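Local coordinates for hypothetical protein SO2946 (Shewanella oneidensis, PDB 2A5Z) that is of unknown function but binds magnesium and adopts a jelly-roll fold resembling carbohydrate-binding modules, so it may recognise sugars, at residues I93-L104 with F230-I241; I164-S175 with Y210-F219. One frame throughout, in Å; residues are numbered along the deposited sequence.

Interaction 1: residues I93-L104 with F230-I241; sequences IVSSTTANASFL and FKTQCKTATAGI
Two torsions set the side-chain hydrogen bonds across the contact: chi1 of S95 (70°) holds OG between the backbone N and the carbonyl carbon, facing the T238-I241 loop, whereas Q233 sends CG opposite its backbone N (-168°) and runs on extended until its amide reaches N100. The S95 hydroxyl donates to T238 O, 2.7 Å from OG, on a lone pair in the carbonyl plane. The same OG accepts from I241 N at 2.9 Å. Backbone bonds reinforce this grip: S95 N reaches I241 O at 2.8 Å, and G240 N returns a weak bond to S95 O. S95 CB also rests on C234 SG (3.5 Å), while V94 CG1 lies against CA of G240, whose positive phi suits a glycine.

Q233 NE2 donates almost straight to N100 O at 2.8 Å, with the acceptor nearly in the plane of the amide. N100 belongs to the type II turn T98-A101, and a water bridges its OD1 to K235 O. C234 N donates to A101 O at the end of the turn, and beyond it 102-104 and 230-234 run antiparallel, F103 and T232 forming a hydrogen-bonded pair. On the face bearing S102, L104, K231 and Q233, the L104 and K231 side chains cross, with L104 CD1 3.8 Å from K231 CD, and K231 NZ continues to the carbonyls of S142 and G144. On the other face, I93 CD1 and T232 CG2 meet tip to tip at 3.7 Å. The F103 and F230 rings adjoin edge to edge there, CD2 of F103 lying 4.3 Å from CE2 of F230.

The ladder belongs to a curled sheet of the jelly roll. Strand 102-107 lies between 68-73 and 230-234, and the latter pairs onward with 134-137; strand 77-78 packs against I93, V94 and F103.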
# COMPACT_ATOMS: atom_id res chain seq x y z
N ILE C 93 0.86 -14.27 -16.97
CA ILE C 93 2.31 -14.06 -17.01
C ILE C 93 2.90 -14.79 -18.23
O ILE C 93 2.55 -15.94 -18.50
CB ILE C 93 2.97 -14.53 -15.67
CG1 ILE C 93 2.38 -13.74 -14.48
CG2 ILE C 93 4.49 -14.36 -15.69
CD1 ILE C 93 2.45 -14.46 -13.14
N VAL C 94 3.76 -14.10 -18.98
CA VAL C 94 4.35 -14.65 -20.20
C VAL C 94 5.88 -14.49 -20.19
O VAL C 94 6.41 -13.49 -19.70
CB VAL C 94 3.68 -14.04 -21.47
CG1 VAL C 94 4.41 -14.41 -22.75
CG2 VAL C 94 2.23 -14.49 -21.58
N SER C 95 6.57 -15.50 -20.70
CA SER C 95 8.03 -15.51 -20.76
C SER C 95 8.59 -14.42 -21.67
O SER C 95 7.88 -13.86 -22.51
CB SER C 95 8.52 -16.88 -21.24
OG SER C 95 8.21 -17.09 -22.61
N SER C 96 9.87 -14.12 -21.48
CA SER C 96 10.58 -13.14 -22.30
C SER C 96 11.76 -13.83 -23.01
O SER C 96 11.86 -15.06 -23.03
CB SER C 96 11.10 -12.01 -21.43
OG SER C 96 12.04 -12.50 -20.49
N THR C 97 12.64 -13.01 -23.58
CA THR C 97 13.83 -13.52 -24.26
C THR C 97 15.01 -13.69 -23.30
O THR C 97 16.14 -13.91 -23.74
CB THR C 97 14.23 -12.60 -25.43
OG1 THR C 97 14.44 -11.27 -24.94
CG2 THR C 97 13.12 -12.57 -26.49
N THR C 98 14.75 -13.57 -22.00
CA THR C 98 15.76 -13.80 -20.97
C THR C 98 15.43 -15.09 -20.22
O THR C 98 14.32 -15.25 -19.72
CB THR C 98 15.84 -12.63 -19.95
OG1 THR C 98 16.04 -11.39 -20.64
CG2 THR C 98 16.97 -12.84 -18.93
N ALA C 99 16.40 -16.00 -20.16
CA ALA C 99 16.24 -17.26 -19.44
C ALA C 99 16.11 -17.00 -17.94
O ALA C 99 16.76 -16.11 -17.39
CB ALA C 99 17.42 -18.19 -19.72
N ASN C 100 15.26 -17.79 -17.30
CA ASN C 100 15.00 -17.70 -15.85
C ASN C 100 14.16 -16.50 -15.39
O ASN C 100 13.98 -16.30 -14.19
CB ASN C 100 16.29 -17.84 -15.03
CG ASN C 100 16.93 -19.21 -15.17
OD1 ASN C 100 16.26 -20.20 -15.49
ND2 ASN C 100 18.23 -19.28 -14.92
N ALA C 101 13.63 -15.73 -16.35
CA ALA C 101 12.69 -14.65 -16.03
C ALA C 101 11.56 -15.23 -15.18
O ALA C 101 11.09 -16.36 -15.43
CB ALA C 101 12.13 -14.04 -17.30
N SER C 102 11.13 -14.48 -14.17
CA SER C 102 10.14 -14.99 -13.23
C SER C 102 9.27 -13.89 -12.63
O SER C 102 9.64 -12.71 -12.64
CB SER C 102 10.83 -15.76 -12.10
OG SER C 102 11.66 -14.91 -11.32
N PHE C 103 8.11 -14.29 -12.13
CA PHE C 103 7.31 -13.44 -11.27
C PHE C 103 7.12 -14.13 -9.93
O PHE C 103 6.80 -15.32 -9.88
CB PHE C 103 5.97 -13.06 -11.90
CG PHE C 103 5.09 -12.25 -10.98
CD1 PHE C 103 5.33 -10.89 -10.79
CD2 PHE C 103 4.04 -12.85 -10.29
CE1 PHE C 103 4.52 -10.14 -9.92
CE2 PHE C 103 3.23 -12.11 -9.42
CZ PHE C 103 3.46 -10.76 -9.24
N LEU C 104 7.31 -13.38 -8.86
CA LEU C 104 7.23 -13.93 -7.52
C LEU C 104 6.30 -13.08 -6.66
O LEU C 104 6.51 -11.88 -6.53
CB LEU C 104 8.63 -14.01 -6.89
CG LEU C 104 8.85 -14.85 -5.63
CD1 LEU C 104 10.33 -15.25 -5.45
CD2 LEU C 104 8.34 -14.12 -4.41
N PHE C 230 4.43 -17.69 -4.04
CA PHE C 230 4.19 -18.18 -5.40
C PHE C 230 5.27 -17.64 -6.32
O PHE C 230 5.56 -16.44 -6.31
CB PHE C 230 2.80 -17.72 -5.88
CG PHE C 230 2.58 -17.85 -7.38
CD1 PHE C 230 2.12 -19.05 -7.93
CD2 PHE C 230 2.81 -16.77 -8.23
CE1 PHE C 230 1.90 -19.16 -9.31
CE2 PHE C 230 2.58 -16.88 -9.62
CZ PHE C 230 2.13 -18.08 -10.15
N LYS C 231 5.87 -18.53 -7.11
CA LYS C 231 6.83 -18.11 -8.12
C LYS C 231 6.62 -18.91 -9.40
O LYS C 231 6.57 -20.14 -9.35
CB LYS C 231 8.27 -18.28 -7.62
CG LYS C 231 9.33 -17.69 -8.55
CD LYS C 231 10.73 -17.98 -8.04
CE LYS C 231 11.76 -17.41 -8.99
NZ LYS C 231 13.13 -17.94 -8.76
N THR C 232 6.50 -18.22 -10.52
CA THR C 232 6.41 -18.89 -11.81
C THR C 232 7.53 -18.36 -12.70
O THR C 232 7.86 -17.17 -12.65
CB THR C 232 5.00 -18.77 -12.45
OG1 THR C 232 4.83 -19.77 -13.46
CG2 THR C 232 4.76 -17.37 -13.04
N GLN C 233 8.10 -19.25 -13.50
CA GLN C 233 9.39 -19.00 -14.15
C GLN C 233 9.51 -19.72 -15.48
O GLN C 233 8.95 -20.81 -15.67
CB GLN C 233 10.51 -19.51 -13.24
CG GLN C 233 11.92 -19.07 -13.63
CD GLN C 233 12.92 -19.34 -12.54
OE1 GLN C 233 12.84 -20.37 -11.87
NE2 GLN C 233 13.85 -18.42 -12.33
N CYS C 234 10.25 -19.11 -16.40
CA CYS C 234 10.59 -19.76 -17.67
C CYS C 234 12.08 -20.09 -17.67
O CYS C 234 12.91 -19.21 -17.46
CB CYS C 234 10.23 -18.87 -18.86
SG CYS C 234 10.49 -19.70 -20.45
N LYS C 235 12.40 -21.36 -17.90
CA LYS C 235 13.78 -21.84 -17.85
C LYS C 235 14.58 -21.55 -19.12
O LYS C 235 15.80 -21.68 -19.12
CB LYS C 235 13.82 -23.34 -17.58
CG LYS C 235 13.45 -23.72 -16.15
CD LYS C 235 13.70 -25.20 -15.89
CE LYS C 235 12.62 -26.06 -16.53
NZ LYS C 235 12.92 -27.51 -16.38
N THR C 236 13.88 -21.17 -20.19
CA THR C 236 14.54 -20.91 -21.48
C THR C 236 14.44 -19.43 -21.88
O THR C 236 13.69 -18.65 -21.27
CB THR C 236 13.96 -21.78 -22.62
OG1 THR C 236 12.63 -21.36 -22.94
CG2 THR C 236 13.97 -23.27 -22.24
N ALA C 237 15.20 -19.08 -22.91
CA ALA C 237 15.27 -17.72 -23.40
C ALA C 237 14.32 -17.50 -24.58
O ALA C 237 14.60 -16.69 -25.46
CB ALA C 237 16.71 -17.36 -23.78
N THR C 238 13.19 -18.21 -24.61
CA THR C 238 12.21 -17.97 -25.67
C THR C 238 10.95 -17.27 -25.13
O THR C 238 10.35 -17.71 -24.14
CB THR C 238 11.89 -19.23 -26.56
OG1 THR C 238 10.60 -19.76 -26.25
CG2 THR C 238 12.97 -20.30 -26.42
N ALA C 239 10.57 -16.17 -25.78
CA ALA C 239 9.42 -15.37 -25.35
C ALA C 239 8.11 -15.95 -25.85
O ALA C 239 8.09 -16.76 -26.77
CB ALA C 239 9.58 -13.93 -25.84
N GLY C 240 7.00 -15.55 -25.21
CA GLY C 240 5.67 -15.94 -25.66
C GLY C 240 5.12 -17.21 -25.03
O GLY C 240 3.99 -17.61 -25.32
N ILE C 241 5.92 -17.84 -24.17
CA ILE C 241 5.47 -19.01 -23.43
C ILE C 241 4.66 -18.54 -22.23
O ILE C 241 5.17 -17.79 -21.40
CB ILE C 241 6.64 -19.90 -22.94
CG1 ILE C 241 7.50 -20.38 -24.11
CG2 ILE C 241 6.11 -21.09 -22.12
CD1 ILE C 241 8.75 -21.13 -23.69
O HOH W 1 17.10 -22.28 -16.88

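Interaction 2: residues I164-S175 with Y210-F219; sequences IVKASAATETGS and YSYTSTAAMF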
# COMPACT_ATOMS: atom_id res chain seq x y z
N ILE C 164 11.51 -31.24 -2.64
CA ILE C 164 12.55 -30.34 -2.17
C ILE C 164 13.69 -30.40 -3.18
O ILE C 164 14.06 -31.48 -3.64
CB ILE C 164 13.04 -30.72 -0.76
CG1 ILE C 164 11.86 -30.71 0.22
CG2 ILE C 164 14.15 -29.76 -0.28
CD1 ILE C 164 12.18 -31.24 1.60
N VAL C 165 14.18 -29.22 -3.55
CA VAL C 165 15.35 -29.06 -4.40
C VAL C 165 16.34 -28.18 -3.64
O VAL C 165 15.98 -27.09 -3.18
CB VAL C 165 15.00 -28.44 -5.78
CG1 VAL C 165 16.27 -28.05 -6.56
CG2 VAL C 165 14.14 -29.39 -6.62
N LYS C 166 17.56 -28.67 -3.49
CA LYS C 166 18.61 -27.94 -2.80
C LYS C 166 19.89 -28.01 -3.61
O LYS C 166 20.31 -29.09 -4.02
CB LYS C 166 18.84 -28.52 -1.41
CG LYS C 166 17.77 -28.11 -0.42
CD LYS C 166 17.95 -28.85 0.88
CE LYS C 166 17.13 -28.20 1.97
NZ LYS C 166 17.69 -28.62 3.28
N ALA C 167 20.50 -26.85 -3.84
CA ALA C 167 21.67 -26.74 -4.71
C ALA C 167 21.44 -27.48 -6.03
O ALA C 167 22.33 -28.17 -6.53
CB ALA C 167 22.92 -27.24 -4.00
N SER C 168 20.23 -27.34 -6.57
CA SER C 168 19.83 -27.90 -7.87
C SER C 168 19.63 -29.42 -7.91
O SER C 168 19.40 -30.00 -8.97
CB SER C 168 20.78 -27.44 -8.99
OG SER C 168 20.95 -26.03 -8.94
N ALA C 169 19.70 -30.07 -6.75
CA ALA C 169 19.46 -31.52 -6.66
C ALA C 169 18.11 -31.82 -6.02
O ALA C 169 17.73 -31.18 -5.04
CB ALA C 169 20.57 -32.20 -5.86
N ALA C 170 17.39 -32.78 -6.58
CA ALA C 170 16.14 -33.23 -5.99
C ALA C 170 16.46 -34.11 -4.80
O ALA C 170 16.87 -35.27 -4.97
CB ALA C 170 15.30 -33.99 -7.01
N THR C 171 16.29 -33.57 -3.60
CA THR C 171 16.57 -34.33 -2.37
C THR C 171 15.39 -35.21 -1.95
O THR C 171 15.54 -36.21 -1.24
CB THR C 171 16.97 -33.41 -1.19
OG1 THR C 171 15.86 -32.57 -0.85
CG2 THR C 171 18.16 -32.53 -1.56
N GLU C 172 14.20 -34.84 -2.43
CA GLU C 172 12.96 -35.48 -2.03
C GLU C 172 11.89 -35.15 -3.07
O GLU C 172 11.73 -33.98 -3.43
CB GLU C 172 12.55 -34.92 -0.68
CG GLU C 172 11.64 -35.79 0.10
CD GLU C 172 11.16 -35.11 1.35
OE1 GLU C 172 12.00 -34.81 2.23
OE2 GLU C 172 9.94 -34.89 1.46
N THR C 173 11.17 -36.15 -3.55
CA THR C 173 10.18 -35.94 -4.60
C THR C 173 8.99 -36.87 -4.39
O THR C 173 9.14 -38.09 -4.35
CB THR C 173 10.79 -36.18 -6.01
OG1 THR C 173 11.91 -35.29 -6.20
CG2 THR C 173 9.78 -35.93 -7.12
N GLY C 174 7.80 -36.28 -4.26
CA GLY C 174 6.57 -37.06 -4.17
C GLY C 174 6.10 -37.57 -5.51
O GLY C 174 6.74 -37.32 -6.54
N SER C 175 5.00 -38.31 -5.50
CA SER C 175 4.37 -38.78 -6.74
C SER C 175 3.79 -37.58 -7.48
O SER C 175 3.52 -36.54 -6.88
CB SER C 175 3.28 -39.82 -6.45
OG SER C 175 2.22 -39.24 -5.71
N TYR C 210 -4.71 -33.78 -4.46
CA TYR C 210 -3.37 -34.27 -4.21
C TYR C 210 -2.87 -33.67 -2.90
O TYR C 210 -3.18 -32.52 -2.61
CB TYR C 210 -2.45 -33.84 -5.36
CG TYR C 210 -0.99 -34.18 -5.20
CD1 TYR C 210 -0.49 -35.42 -5.60
CD2 TYR C 210 -0.09 -33.26 -4.64
CE1 TYR C 210 0.86 -35.73 -5.46
CE2 TYR C 210 1.26 -33.56 -4.49
CZ TYR C 210 1.73 -34.80 -4.90
OH TYR C 210 3.06 -35.11 -4.77
N SER C 211 -2.10 -34.43 -2.13
CA SER C 211 -1.33 -33.85 -1.02
C SER C 211 0.01 -34.55 -0.83
O SER C 211 0.17 -35.74 -1.15
CB SER C 211 -2.13 -33.83 0.29
OG SER C 211 -2.08 -35.08 0.93
N TYR C 212 0.98 -33.80 -0.31
CA TYR C 212 2.30 -34.33 0.01
C TYR C 212 2.77 -33.73 1.32
O TYR C 212 2.67 -32.52 1.51
CB TYR C 212 3.29 -33.99 -1.11
CG TYR C 212 4.70 -34.47 -0.86
CD1 TYR C 212 5.05 -35.79 -1.15
CD2 TYR C 212 5.68 -33.62 -0.33
CE1 TYR C 212 6.34 -36.25 -0.92
CE2 TYR C 212 6.98 -34.08 -0.11
CZ TYR C 212 7.30 -35.40 -0.41
OH TYR C 212 8.57 -35.89 -0.20
N THR C 213 3.27 -34.57 2.23
CA THR C 213 3.93 -34.13 3.46
C THR C 213 5.41 -34.51 3.38
O THR C 213 5.76 -35.67 3.17
CB THR C 213 3.30 -34.77 4.72
OG1 THR C 213 1.89 -34.52 4.73
CG2 THR C 213 3.89 -34.18 6.00
N SER C 214 6.28 -33.52 3.56
CA SER C 214 7.72 -33.75 3.47
C SER C 214 8.28 -34.65 4.59
O SER C 214 7.71 -34.74 5.68
CB SER C 214 8.48 -32.42 3.39
OG SER C 214 8.59 -31.80 4.66
N THR C 215 9.39 -35.33 4.28
CA THR C 215 10.14 -36.10 5.27
C THR C 215 11.18 -35.18 5.91
O THR C 215 11.30 -35.13 7.14
CB THR C 215 10.82 -37.33 4.62
OG1 THR C 215 9.82 -38.25 4.17
CG2 THR C 215 11.73 -38.05 5.62
N ALA C 216 11.91 -34.45 5.08
CA ALA C 216 12.93 -33.53 5.54
C ALA C 216 12.37 -32.11 5.66
O ALA C 216 11.30 -31.81 5.13
CB ALA C 216 14.12 -33.56 4.61
N ALA C 217 13.11 -31.25 6.36
CA ALA C 217 12.72 -29.85 6.53
C ALA C 217 12.77 -29.10 5.20
O ALA C 217 13.60 -29.41 4.34
CB ALA C 217 13.62 -29.18 7.55
N MSE C 218 11.87 -28.13 5.05
CA MSE C 218 11.82 -27.28 3.86
C MSE C 218 13.14 -26.54 3.60
O MSE C 218 13.95 -26.36 4.53
CB MSE C 218 10.66 -26.27 3.98
CG MSE C 218 10.92 -25.07 4.92
SE MSE C 218 9.55 -23.87 4.98
CE MSE C 218 8.36 -24.79 5.95
N PHE C 219 13.36 -26.13 2.35
CA PHE C 219 14.40 -25.14 2.06
C PHE C 219 14.07 -23.83 2.78
O PHE C 219 12.95 -23.32 2.69
CB PHE C 219 14.55 -24.86 0.55
CG PHE C 219 15.33 -23.60 0.26
CD1 PHE C 219 16.68 -23.50 0.61
CD2 PHE C 219 14.71 -22.50 -0.34
CE1 PHE C 219 17.40 -22.33 0.37
CE2 PHE C 219 15.43 -21.32 -0.60
CZ PHE C 219 16.78 -21.24 -0.24
O HOH W 2 15.87 -30.66 3.85
O HOH W 3 16.64 -27.26 4.99
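Hydrogen bonds to the E172 carboxylate dominate the contact. Its CG stands anti to the backbone N (chi1 -157°) and the extended chain carries both oxygens to the S214-A216 loop. T215 N donates to OE2 and A216 N to OE1, each at 2.9 Å and on the syn side, so that consecutive amides grip both oxygens of one group. OE2 also takes the hydroxyl of Y212 near the edge of that ring; the modelled separation is very short and doubtful as an exact length. The carboxylate and ring planes lie 47° apart. Further along, Y210 OH donates in the carbonyl plane to S175 O at 2.6 Å.

Van der Waals packing is lighter. CA of G174 sits 3.4 Å from Y212 CE1, and I164 CD1 touches the carbonyl oxygens of A216 and A217.

Water supplies the remaining links: two molecules bridge K166 NZ to A217 O and M218 O.

E172 belongs to a classic beta bulge with T171, opposite I164 on the 159-166 strand. The contact joins this hairpin to 208-213, an edge strand of the six-stranded sheet, beside 197-203; Y210 OH is additionally bonded to G162 N.

In the fold
Interaction 2 is nested along the chain within the loop closed by interaction 1; their centres lie 23 Å apart and their nearest atoms about 9 Å, without touching. Both involve the same curled sheet, but differently. Interaction 1 pairs two of its strands, with half of its touching residues buried; it combines regular backbone bonding and apolar packing with side-chain hydrogen bonds toward its loops. Interaction 2, nearer the surface with four of fourteen touching residues buried and five exposed, links a hairpin of that sheet to the edge of the six-stranded sheet through a carboxylate, tyrosine hydroxyls and bridging waters. The side chain of F103 lies about 11 Å from a bound magnesium ion, whereas interaction 2 is remote from the annotated metal sites.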